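Local coordinates for erythrocyte binding antigen 140 (Plasmodium falciparum, PDB 4GF2), which probably binds a receptor on the host red blood cell surface, through a region built from two Duffy-binding-like (DBL) domains, during invasion by the malaria parasite, at residues A[34-39]-A[177-182]; A[322-327]-A[344-349]; A[481-486]-A[564-569]. The protein carries 3 engineered substitutions. One frame throughout, in Å; residues are numbered along the deposited sequence.

Interaction 1 of 3, residues A[34-39]-A[177-182]; sequences VCVPDR and NLWIKE
A bidentate salt bridge joins Arg39 to Glu182, one nitrogen to each carboxylate oxygen: NE of Arg39 reaches OE2 of Glu182 at 3.0 Å in a nearly straight bond, and NH2 of Arg39 reaches OE1 of Glu182 at 2.9 Å on its syn lone pair. The two flat groups are turned 30° apart, so the pairing is slightly twisted. Glu182 delivers its carboxylate on a fully extended chain, CG anti to the backbone N (chi1 -180°), whereas Arg39 bends at chi3 to turn its guanidinium side-on. Beside this salt bridge lies the Trp179 indole. Pro37 sets CD over one face of the six-membered ring of Trp179, 3.5 Å from the centroid and almost on the normal, a CH-pi contact. Val36 adds CG1 at 3.7 Å from CH2 of Trp179, and the carbonyl oxygen of Cys35 lies close to CZ3. Further out, Asp96 from helix 83-101 holds both Arg39 and Trp179, in a salt bridge to Arg39 NH2 and a hydrogen bond from Trp179 NE1. Pro37 occupies the N-cap position of helix 38-41, and Cys35 is disulfide-bonded to Cys25 in the adjacent strand. Thus a two-stranded antiparallel hairpin is fastened to helix 175-202 within the largely helical fold of a Duffy-binding-like domain.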
loop_
_atom_site.group_PDB
_atom_site.type_symbol
_atom_site.label_atom_id
_atom_site.label_comp_id
_atom_site.label_asym_id
_atom_site.label_seq_id
_atom_site.Cartn_x
_atom_site.Cartn_y
_atom_site.Cartn_z
ATOM N N VAL A 34 15.113 18.990 -15.745
ATOM C CA VAL A 34 14.061 19.740 -16.423
ATOM C C VAL A 34 12.956 18.794 -16.880
ATOM O O VAL A 34 13.201 17.612 -17.113
ATOM C CB VAL A 34 14.593 20.506 -17.657
ATOM C CG1 VAL A 34 15.517 21.635 -17.233
ATOM C CG2 VAL A 34 15.299 19.557 -18.618
ATOM N N CYS A 35 11.741 19.326 -17.003
ATOM C CA CYS A 35 10.599 18.556 -17.478
ATOM C C CYS A 35 10.093 19.138 -18.788
ATOM O O CYS A 35 9.593 20.262 -18.829
ATOM C CB CYS A 35 9.472 18.568 -16.445
ATOM S SG CYS A 35 9.871 17.724 -14.901
ATOM N N VAL A 36 10.218 18.358 -19.856
ATOM C CA VAL A 36 9.834 18.798 -21.185
ATOM C C VAL A 36 8.547 18.110 -21.634
ATOM O O VAL A 36 8.364 16.916 -21.407
ATOM C CB VAL A 36 10.945 18.483 -22.197
ATOM C CG1 VAL A 36 10.581 19.010 -23.572
ATOM C CG2 VAL A 36 12.262 19.077 -21.729
ATOM N N PRO A 37 7.642 18.864 -22.271
ATOM C CA PRO A 37 6.418 18.244 -22.785
ATOM C C PRO A 37 6.689 17.462 -24.066
ATOM O O PRO A 37 7.508 17.879 -24.885
ATOM C CB PRO A 37 5.512 19.445 -23.065
ATOM C CG PRO A 37 6.449 20.561 -23.357
ATOM C CD PRO A 37 7.678 20.316 -22.523
ATOM N N ASP A 38 6.011 16.335 -24.235
ATOM C CA ASP A 38 6.207 15.517 -25.421
ATOM C C ASP A 38 5.891 16.336 -26.676
ATOM O O ASP A 38 6.462 16.106 -27.745
ATOM C CB ASP A 38 5.327 14.269 -25.354
ATOM C CG ASP A 38 5.876 13.125 -26.180
ATOM O OD1 ASP A 38 7.104 13.087 -26.392
ATOM O OD2 ASP A 38 5.083 12.261 -26.610
ATOM N N ARG A 39 4.990 17.302 -26.540
ATOM C CA ARG A 39 4.651 18.165 -27.661
ATOM C C ARG A 39 5.903 18.867 -28.178
ATOM O O ARG A 39 6.089 19.011 -29.385
ATOM C CB ARG A 39 3.596 19.197 -27.263
ATOM C CG ARG A 39 3.216 20.146 -28.405
ATOM C CD ARG A 39 2.504 21.391 -27.901
ATOM N NE ARG A 39 3.186 21.969 -26.748
ATOM C CZ ARG A 39 4.321 22.659 -26.805
ATOM N NH1 ARG A 39 4.926 22.874 -27.964
ATOM N NH2 ARG A 39 4.852 23.133 -25.689
ATOM N N ASN A 177 7.350 30.102 -18.208
ATOM C CA ASN A 177 6.027 30.602 -17.866
ATOM C C ASN A 177 4.977 29.863 -18.693
ATOM O O ASN A 177 3.977 29.373 -18.163
ATOM C CB ASN A 177 5.936 32.112 -18.103
ATOM C CG ASN A 177 6.916 32.905 -17.241
ATOM O OD1 ASN A 177 8.014 32.437 -16.929
ATOM N ND2 ASN A 177 6.518 34.112 -16.854
ATOM N N LEU A 178 5.227 29.765 -19.996
ATOM C CA LEU A 178 4.315 29.079 -20.902
ATOM C C LEU A 178 4.213 27.593 -20.570
ATOM O O LEU A 178 3.129 27.019 -20.630
ATOM C CB LEU A 178 4.761 29.262 -22.355
ATOM C CG LEU A 178 4.735 30.701 -22.874
ATOM C CD1 LEU A 178 5.311 30.794 -24.283
ATOM C CD2 LEU A 178 3.323 31.253 -22.839
ATOM N N TRP A 179 5.332 26.969 -20.210
ATOM C CA TRP A 179 5.323 25.540 -19.895
ATOM C C TRP A 179 4.540 25.260 -18.619
ATOM O O TRP A 179 3.740 24.328 -18.568
ATOM C CB TRP A 179 6.741 24.989 -19.773
ATOM C CG TRP A 179 7.377 24.688 -21.092
ATOM C CD1 TRP A 179 6.959 25.112 -22.322
ATOM C CD2 TRP A 179 8.543 23.886 -21.321
ATOM N NE1 TRP A 179 7.800 24.632 -23.299
ATOM C CE2 TRP A 179 8.778 23.875 -22.711
ATOM C CE3 TRP A 179 9.414 23.181 -20.485
ATOM C CZ2 TRP A 179 9.845 23.187 -23.281
ATOM C CZ3 TRP A 179 10.475 22.502 -21.054
ATOM C CH2 TRP A 179 10.682 22.509 -22.437
ATOM N N ILE A 180 4.761 26.072 -17.593
ATOM C CA ILE A 180 4.027 25.916 -16.344
ATOM C C ILE A 180 2.519 25.998 -16.604
ATOM O O ILE A 180 1.751 25.164 -16.125
ATOM C CB ILE A 180 4.461 26.968 -15.302
ATOM C CG1 ILE A 180 5.821 26.580 -14.709
ATOM C CG2 ILE A 180 3.434 27.082 -14.188
ATOM C CD1 ILE A 180 6.350 27.544 -13.664
ATOM N N LYS A 181 2.105 26.993 -17.381
ATOM C CA LYS A 181 0.697 27.172 -17.712
ATOM C C LYS A 181 0.143 25.949 -18.434
ATOM O O LYS A 181 -0.943 25.463 -18.108
ATOM C CB LYS A 181 0.511 28.407 -18.595
ATOM C CG LYS A 181 0.484 29.733 -17.847
ATOM C CD LYS A 181 0.955 30.859 -18.753
ATOM C CE LYS A 181 0.257 32.162 -18.457
ATOM N NZ LYS A 181 0.708 33.220 -19.403
ATOM N N GLU A 182 0.884 25.470 -19.429
ATOM C CA GLU A 182 0.463 24.314 -20.207
ATOM C C GLU A 182 0.359 23.100 -19.293
ATOM O O GLU A 182 -0.644 22.388 -19.302
ATOM C CB GLU A 182 1.447 24.031 -21.351
ATOM C CG GLU A 182 1.056 22.828 -22.220
ATOM C CD GLU A 182 2.075 22.503 -23.299
ATOM O OE1 GLU A 182 3.164 23.116 -23.306
ATOM O OE2 GLU A 182 1.784 21.629 -24.147
#

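Interaction 2 of 3, residues A[322-327]-A[344-349]; sequences NEKSWN and RRQTLC
Gln346, at the end of the short helix 343-346, reaches across to the extended loop 322-327 and contributes the most buried surface of this contact, a case of a side-chain amide fixing an irregular loop at the surface of the largely helical, disulfide-rich second DBL region. Its chain runs out extended (chi2 174°), which carries the amide from the helix to the loop backbone. There NE2 of Gln346 donates to the carbonyl oxygen of Ser325 at 3.1 Å; the donor lies in the carbonyl plane, while the oxygen sits 19° out of the amide plane. The same nitrogen also donates to the carbonyl oxygen of Glu341, so two backbone carbonyls are served by one nitrogen, which probably restricts rotation of the amide. Lys324 follows in buried area: its extended aliphatic chain lies obliquely across Gln346, with CD 3.8 Å from OE1 of Gln346, and brushes the methyl CG2 of Thr347. Thr347 is where the chain leaves helical geometry, and its hydroxyl is paired with the carbonyl oxygen of Pro343. OD1 of Asn327 accepts a hydrogen bond from the backbone N of Ala329. The Asn327 side chain meets Gln346 with its methylene, CB of Asn327 lying 3.4 Å from NE2 of Gln346.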
loop_
_atom_site.group_PDB
_atom_site.type_symbol
_atom_site.label_atom_id
_atom_site.label_comp_id
_atom_site.label_asym_id
_atom_site.label_seq_id
_atom_site.Cartn_x
_atom_site.Cartn_y
_atom_site.Cartn_z
ATOM N N ASN A 322 -19.660 -21.150 22.831
ATOM C CA ASN A 322 -19.280 -22.554 22.911
ATOM C C ASN A 322 -17.765 -22.667 22.930
ATOM O O ASN A 322 -17.066 -21.812 22.390
ATOM C CB ASN A 322 -19.825 -23.335 21.716
ATOM C CG ASN A 322 -21.335 -23.344 21.662
ATOM O OD1 ASN A 322 -22.006 -23.388 22.693
ATOM N ND2 ASN A 322 -21.882 -23.305 20.452
ATOM N N GLU A 323 -17.260 -23.730 23.541
ATOM C CA GLU A 323 -15.824 -23.949 23.595
ATOM C C GLU A 323 -15.446 -25.160 22.750
ATOM O O GLU A 323 -15.966 -26.259 22.948
ATOM C CB GLU A 323 -15.336 -24.099 25.045
ATOM C CG GLU A 323 -16.225 -24.940 25.965
ATOM C CD GLU A 323 -16.021 -26.436 25.799
ATOM O OE1 GLU A 323 -14.924 -26.851 25.370
ATOM O OE2 GLU A 323 -16.962 -27.199 26.106
ATOM N N LYS A 324 -14.560 -24.942 21.784
ATOM C CA LYS A 324 -14.044 -26.033 20.969
ATOM C C LYS A 324 -12.995 -26.809 21.748
ATOM O O LYS A 324 -12.283 -26.249 22.583
ATOM C CB LYS A 324 -13.439 -25.508 19.663
ATOM C CG LYS A 324 -14.469 -25.078 18.631
ATOM C CD LYS A 324 -13.878 -25.039 17.227
ATOM C CE LYS A 324 -14.948 -24.733 16.185
ATOM N NZ LYS A 324 -14.429 -24.788 14.791
ATOM N N SER A 325 -12.910 -28.105 21.477
ATOM C CA SER A 325 -11.880 -28.935 22.077
ATOM C C SER A 325 -10.540 -28.626 21.429
ATOM O O SER A 325 -10.480 -28.046 20.346
ATOM C CB SER A 325 -12.211 -30.418 21.893
ATOM O OG SER A 325 -13.383 -30.773 22.605
ATOM N N TRP A 326 -9.463 -29.007 22.102
ATOM C CA TRP A 326 -8.146 -28.954 21.493
ATOM C C TRP A 326 -8.084 -30.009 20.401
ATOM O O TRP A 326 -8.626 -31.102 20.553
ATOM C CB TRP A 326 -7.065 -29.184 22.546
ATOM C CG TRP A 326 -6.844 -27.980 23.402
ATOM C CD1 TRP A 326 -7.696 -27.471 24.339
ATOM C CD2 TRP A 326 -5.700 -27.122 23.392
ATOM N NE1 TRP A 326 -7.151 -26.350 24.916
ATOM C CE2 TRP A 326 -5.925 -26.113 24.350
ATOM C CE3 TRP A 326 -4.505 -27.108 22.667
ATOM C CZ2 TRP A 326 -5.001 -25.103 24.601
ATOM C CZ3 TRP A 326 -3.588 -26.106 22.920
ATOM C CH2 TRP A 326 -3.842 -25.116 23.878
ATOM N N ASN A 327 -7.440 -29.668 19.293
ATOM C CA ASN A 327 -7.346 -30.563 18.151
ATOM C C ASN A 327 -5.969 -31.205 18.058
ATOM O O ASN A 327 -4.994 -30.543 17.726
ATOM C CB ASN A 327 -7.663 -29.799 16.863
ATOM C CG ASN A 327 -7.477 -30.643 15.619
ATOM O OD1 ASN A 327 -7.413 -31.870 15.686
ATOM N ND2 ASN A 327 -7.389 -29.987 14.471
ATOM N N ARG A 344 -8.161 -21.266 20.253
ATOM C CA ARG A 344 -7.894 -19.903 19.824
ATOM C C ARG A 344 -7.266 -19.884 18.428
ATOM O O ARG A 344 -7.592 -19.033 17.607
ATOM C CB ARG A 344 -6.971 -19.220 20.838
ATOM C CG ARG A 344 -6.588 -17.788 20.502
ATOM C CD ARG A 344 -5.387 -17.341 21.328
ATOM N NE ARG A 344 -4.310 -18.325 21.273
ATOM C CZ ARG A 344 -3.531 -18.531 20.215
ATOM N NH1 ARG A 344 -3.694 -17.817 19.104
ATOM N NH2 ARG A 344 -2.588 -19.459 20.266
ATOM N N ARG A 345 -6.373 -20.832 18.158
ATOM C CA ARG A 345 -5.713 -20.913 16.856
ATOM C C ARG A 345 -6.671 -21.419 15.783
ATOM O O ARG A 345 -6.595 -21.009 14.623
ATOM C CB ARG A 345 -4.485 -21.820 16.940
ATOM C CG ARG A 345 -3.851 -22.159 15.591
ATOM C CD ARG A 345 -3.317 -20.926 14.882
ATOM N NE ARG A 345 -2.762 -21.254 13.568
ATOM C CZ ARG A 345 -3.468 -21.320 12.443
ATOM N NH1 ARG A 345 -4.772 -21.083 12.445
ATOM N NH2 ARG A 345 -2.867 -21.626 11.305
ATOM N N GLN A 346 -7.570 -22.314 16.178
ATOM C CA GLN A 346 -8.553 -22.886 15.266
ATOM C C GLN A 346 -9.552 -21.839 14.793
ATOM O O GLN A 346 -10.162 -21.991 13.738
ATOM C CB GLN A 346 -9.316 -24.019 15.958
ATOM C CG GLN A 346 -8.450 -25.183 16.399
ATOM C CD GLN A 346 -9.225 -26.214 17.198
ATOM O OE1 GLN A 346 -10.382 -26.507 16.901
ATOM N NE2 GLN A 346 -8.587 -26.767 18.221
ATOM N N THR A 347 -9.726 -20.787 15.586
ATOM C CA THR A 347 -10.722 -19.762 15.292
ATOM C C THR A 347 -10.085 -18.395 15.029
ATOM O O THR A 347 -10.766 -17.374 15.053
ATOM C CB THR A 347 -11.728 -19.627 16.445
ATOM O OG1 THR A 347 -11.067 -19.104 17.604
ATOM C CG2 THR A 347 -12.343 -20.981 16.780
ATOM N N LEU A 348 -8.780 -18.388 14.776
ATOM C CA LEU A 348 -8.043 -17.157 14.493
ATOM C C LEU A 348 -8.581 -16.438 13.254
ATOM O O LEU A 348 -8.819 -17.055 12.217
ATOM C CB LEU A 348 -6.563 -17.488 14.292
ATOM C CG LEU A 348 -5.615 -16.351 13.915
ATOM C CD1 LEU A 348 -5.440 -15.385 15.066
ATOM C CD2 LEU A 348 -4.275 -16.915 13.480
ATOM N N CYS A 349 -8.765 -15.126 13.369
ATOM C CA CYS A 349 -9.269 -14.325 12.261
ATOM C C CYS A 349 -8.171 -13.981 11.262
ATOM O O CYS A 349 -7.213 -13.282 11.590
ATOM C CB CYS A 349 -9.909 -13.039 12.782
ATOM S SG CYS A 349 -10.309 -11.847 11.484
#

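Interaction 3 of 3, residues A[481-486]-A[564-569]; sequences RWFKEW and NVYLKE
Leu567 pushes its branched end against the flat side of Phe483, and this bump on a face is the main fit between segments 481-486 and 564-569. Its methyl CD2 stands over the Phe483 ring, 3.8 Å from the centroid and 15° off the normal, a CH-pi contact displaced toward the rim. The other methyl, CD1 of Leu567, reaches CE1 and CZ of the same ring and also comes to 4.2 Å from CZ3 of Trp486. The leucine tip is thus lodged in a corner between the rings of Phe483 and Trp486, residues about one helical turn apart, and floored by backbone: the carbonyl oxygen of Phe483 lies 3.6 Å from CD2 of Leu567, and CA of Lys484 is close by.

The two segments cross at -69°, with their axes 9.4 Å apart at closest approach. So steep a crossing confines the meeting to a small patch, in which neighbouring side chains do most of the interlocking. It joins helix 478-508, a long helix of the second DBL region, to the short helix 563-570 near the C-terminal end of the modelled chain.

Beside the leucine comes a second projection, Tyr566. Its ring and that of Phe483 come from opposing helices, their planes 19° apart, but are displaced so far that little of one lies over the other: the centroids are 5.8 Å apart, and the nearest atoms are CD2 of Phe483 and CE2 of Tyr566, 3.9 Å from each other. The phenol end passes near CB of Lys484, and its hydroxyl is hydrogen-bonded to the carbonyl oxygen of Leu480. NE1 of Trp486 is hydrogen-bonded to OE1 of Glu535 in helix 518-548.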
loop_
_atom_site.group_PDB
_atom_site.type_symbol
_atom_site.label_atom_id
_atom_site.label_comp_id
_atom_site.label_asym_id
_atom_site.label_seq_id
_atom_site.Cartn_x
_atom_site.Cartn_y
_atom_site.Cartn_z
ATOM N N ARG A 481 4.789 -22.519 23.085
ATOM C CA ARG A 481 3.832 -21.498 23.483
ATOM C C ARG A 481 2.465 -22.128 23.694
ATOM O O ARG A 481 1.746 -21.773 24.627
ATOM C CB ARG A 481 3.739 -20.401 22.428
ATOM C CG ARG A 481 5.070 -19.754 22.086
ATOM C CD ARG A 481 4.872 -18.463 21.313
ATOM N NE ARG A 481 3.863 -18.587 20.261
ATOM C CZ ARG A 481 4.120 -18.832 18.978
ATOM N NH1 ARG A 481 5.368 -18.990 18.549
ATOM N NH2 ARG A 481 3.117 -18.915 18.113
ATOM N N TRP A 482 2.114 -23.070 22.824
ATOM C CA TRP A 482 0.813 -23.721 22.889
ATOM C C TRP A 482 0.722 -24.636 24.096
ATOM O O TRP A 482 -0.293 -24.660 24.787
ATOM C CB TRP A 482 0.549 -24.517 21.609
ATOM C CG TRP A 482 0.307 -23.648 20.430
ATOM C CD1 TRP A 482 0.246 -22.282 20.416
ATOM C CD2 TRP A 482 0.083 -24.075 19.082
ATOM N NE1 TRP A 482 0.001 -21.835 19.142
ATOM C CE2 TRP A 482 -0.103 -22.915 18.306
ATOM C CE3 TRP A 482 0.024 -25.323 18.459
ATOM C CZ2 TRP A 482 -0.340 -22.969 16.938
ATOM C CZ3 TRP A 482 -0.213 -25.374 17.101
ATOM C CH2 TRP A 482 -0.393 -24.205 16.355
ATOM N N PHE A 483 1.789 -25.390 24.337
ATOM C CA PHE A 483 1.843 -26.315 25.461
ATOM C C PHE A 483 1.500 -25.587 26.759
ATOM O O PHE A 483 0.669 -26.048 27.542
ATOM C CB PHE A 483 3.239 -26.935 25.563
ATOM C CG PHE A 483 3.335 -28.083 26.534
ATOM C CD1 PHE A 483 2.197 -28.691 27.042
ATOM C CD2 PHE A 483 4.571 -28.551 26.943
ATOM C CE1 PHE A 483 2.295 -29.744 27.933
ATOM C CE2 PHE A 483 4.674 -29.602 27.834
ATOM C CZ PHE A 483 3.534 -30.199 28.329
ATOM N N LYS A 484 2.142 -24.445 26.980
ATOM C CA LYS A 484 1.871 -23.628 28.157
ATOM C C LYS A 484 0.435 -23.109 28.144
ATOM O O LYS A 484 -0.232 -23.087 29.178
ATOM C CB LYS A 484 2.851 -22.456 28.240
ATOM C CG LYS A 484 2.192 -21.136 28.597
ATOM C CD LYS A 484 3.215 -20.052 28.900
ATOM C CE LYS A 484 2.664 -18.672 28.584
ATOM N NZ LYS A 484 1.341 -18.423 29.220
ATOM N N GLU A 485 -0.037 -22.686 26.974
ATOM C CA GLU A 485 -1.407 -22.208 26.831
ATOM C C GLU A 485 -2.376 -23.309 27.247
ATOM O O GLU A 485 -3.402 -23.048 27.876
ATOM C CB GLU A 485 -1.683 -21.776 25.385
ATOM C CG GLU A 485 -3.032 -21.088 25.176
ATOM C CD GLU A 485 -3.289 -20.711 23.721
ATOM O OE1 GLU A 485 -2.369 -20.859 22.887
ATOM O OE2 GLU A 485 -4.415 -20.261 23.410
ATOM N N TRP A 486 -2.041 -24.544 26.888
ATOM C CA TRP A 486 -2.864 -25.691 27.239
ATOM C C TRP A 486 -2.873 -25.888 28.752
ATOM O O TRP A 486 -3.919 -26.142 29.348
ATOM C CB TRP A 486 -2.342 -26.949 26.545
ATOM C CG TRP A 486 -3.075 -28.193 26.929
ATOM C CD1 TRP A 486 -4.090 -28.789 26.245
ATOM C CD2 TRP A 486 -2.846 -28.998 28.092
ATOM N NE1 TRP A 486 -4.509 -29.916 26.908
ATOM C CE2 TRP A 486 -3.761 -30.066 28.046
ATOM C CE3 TRP A 486 -1.958 -28.919 29.168
ATOM C CZ2 TRP A 486 -3.816 -31.043 29.034
ATOM C CZ3 TRP A 486 -2.013 -29.892 30.148
ATOM C CH2 TRP A 486 -2.936 -30.939 30.074
ATOM N N ASN A 564 6.441 -31.683 32.795
ATOM C CA ASN A 564 5.504 -31.244 33.825
ATOM C C ASN A 564 6.080 -30.118 34.681
ATOM O O ASN A 564 5.337 -29.384 35.334
ATOM C CB ASN A 564 5.059 -32.421 34.700
ATOM C CG ASN A 564 6.222 -33.151 35.338
ATOM O OD1 ASN A 564 7.358 -32.682 35.309
ATOM N ND2 ASN A 564 5.941 -34.311 35.925
ATOM N N VAL A 565 7.401 -29.977 34.669
ATOM C CA VAL A 565 8.049 -28.876 35.371
ATOM C C VAL A 565 7.917 -27.603 34.553
ATOM O O VAL A 565 7.577 -26.543 35.079
ATOM C CB VAL A 565 9.537 -29.165 35.633
ATOM C CG1 VAL A 565 10.256 -27.895 36.070
ATOM C CG2 VAL A 565 9.688 -30.262 36.679
ATOM N N TYR A 566 8.191 -27.715 33.260
ATOM C CA TYR A 566 8.027 -26.597 32.345
ATOM C C TYR A 566 6.637 -25.986 32.490
ATOM O O TYR A 566 6.481 -24.764 32.466
ATOM C CB TYR A 566 8.256 -27.062 30.907
ATOM C CG TYR A 566 7.800 -26.075 29.859
ATOM C CD1 TYR A 566 8.649 -25.082 29.393
ATOM C CD2 TYR A 566 6.519 -26.144 29.330
ATOM C CE1 TYR A 566 8.233 -24.181 28.430
ATOM C CE2 TYR A 566 6.093 -25.249 28.370
ATOM C CZ TYR A 566 6.953 -24.271 27.923
ATOM O OH TYR A 566 6.523 -23.382 26.967
ATOM N N LEU A 567 5.629 -26.836 32.655
ATOM C CA LEU A 567 4.260 -26.362 32.811
ATOM C C LEU A 567 4.088 -25.583 34.110
ATOM O O LEU A 567 3.676 -24.425 34.091
ATOM C CB LEU A 567 3.271 -27.529 32.775
ATOM C CG LEU A 567 2.976 -28.139 31.403
ATOM C CD1 LEU A 567 1.950 -29.252 31.539
ATOM C CD2 LEU A 567 2.486 -27.082 30.424
ATOM N N LYS A 568 4.407 -26.220 35.234
ATOM C CA LYS A 568 4.223 -25.597 36.544
ATOM C C LYS A 568 4.882 -24.223 36.614
ATOM O O LYS A 568 4.427 -23.349 37.349
ATOM C CB LYS A 568 4.775 -26.495 37.656
ATOM C CG LYS A 568 3.716 -27.042 38.609
ATOM C CD LYS A 568 4.017 -26.671 40.059
ATOM C CE LYS A 568 3.879 -25.175 40.298
ATOM N NZ LYS A 568 4.178 -24.795 41.705
ATOM N N GLU A 569 5.952 -24.033 35.847
ATOM C CA GLU A 569 6.668 -22.762 35.843
ATOM C C GLU A 569 6.022 -21.739 34.913
ATOM O O GLU A 569 5.597 -20.669 35.354
ATOM C CB GLU A 569 8.128 -22.974 35.439
ATOM C CG GLU A 569 8.954 -23.710 36.482
ATOM C CD GLU A 569 10.430 -23.734 36.143
ATOM O OE1 GLU A 569 10.784 -23.376 34.999
ATOM O OE2 GLU A 569 11.239 -24.106 37.021
#

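The three contacts come in series along the chain. Interaction 1 lies in the first Duffy binding domain, on the opposite side of the chain's centre from the other two; its centre is about 62 Å from that of interaction 2 and about 70 Å from that of interaction 3. Interactions 2 and 3 are neighbours, their centres about 18 Å apart, and they touch: Arg344 NE forms a salt bridge with Glu485 OE2 at 2.9 Å, while the rings of Trp326 and Trp486 pack edge-to-face. Helix 478-508 thereby links the surface loop and short helix of interaction 2 to the short helix 563-570 toward the C-terminal end, whereas the hairpin contact belongs to a separate packing unit of this elongated two-domain region.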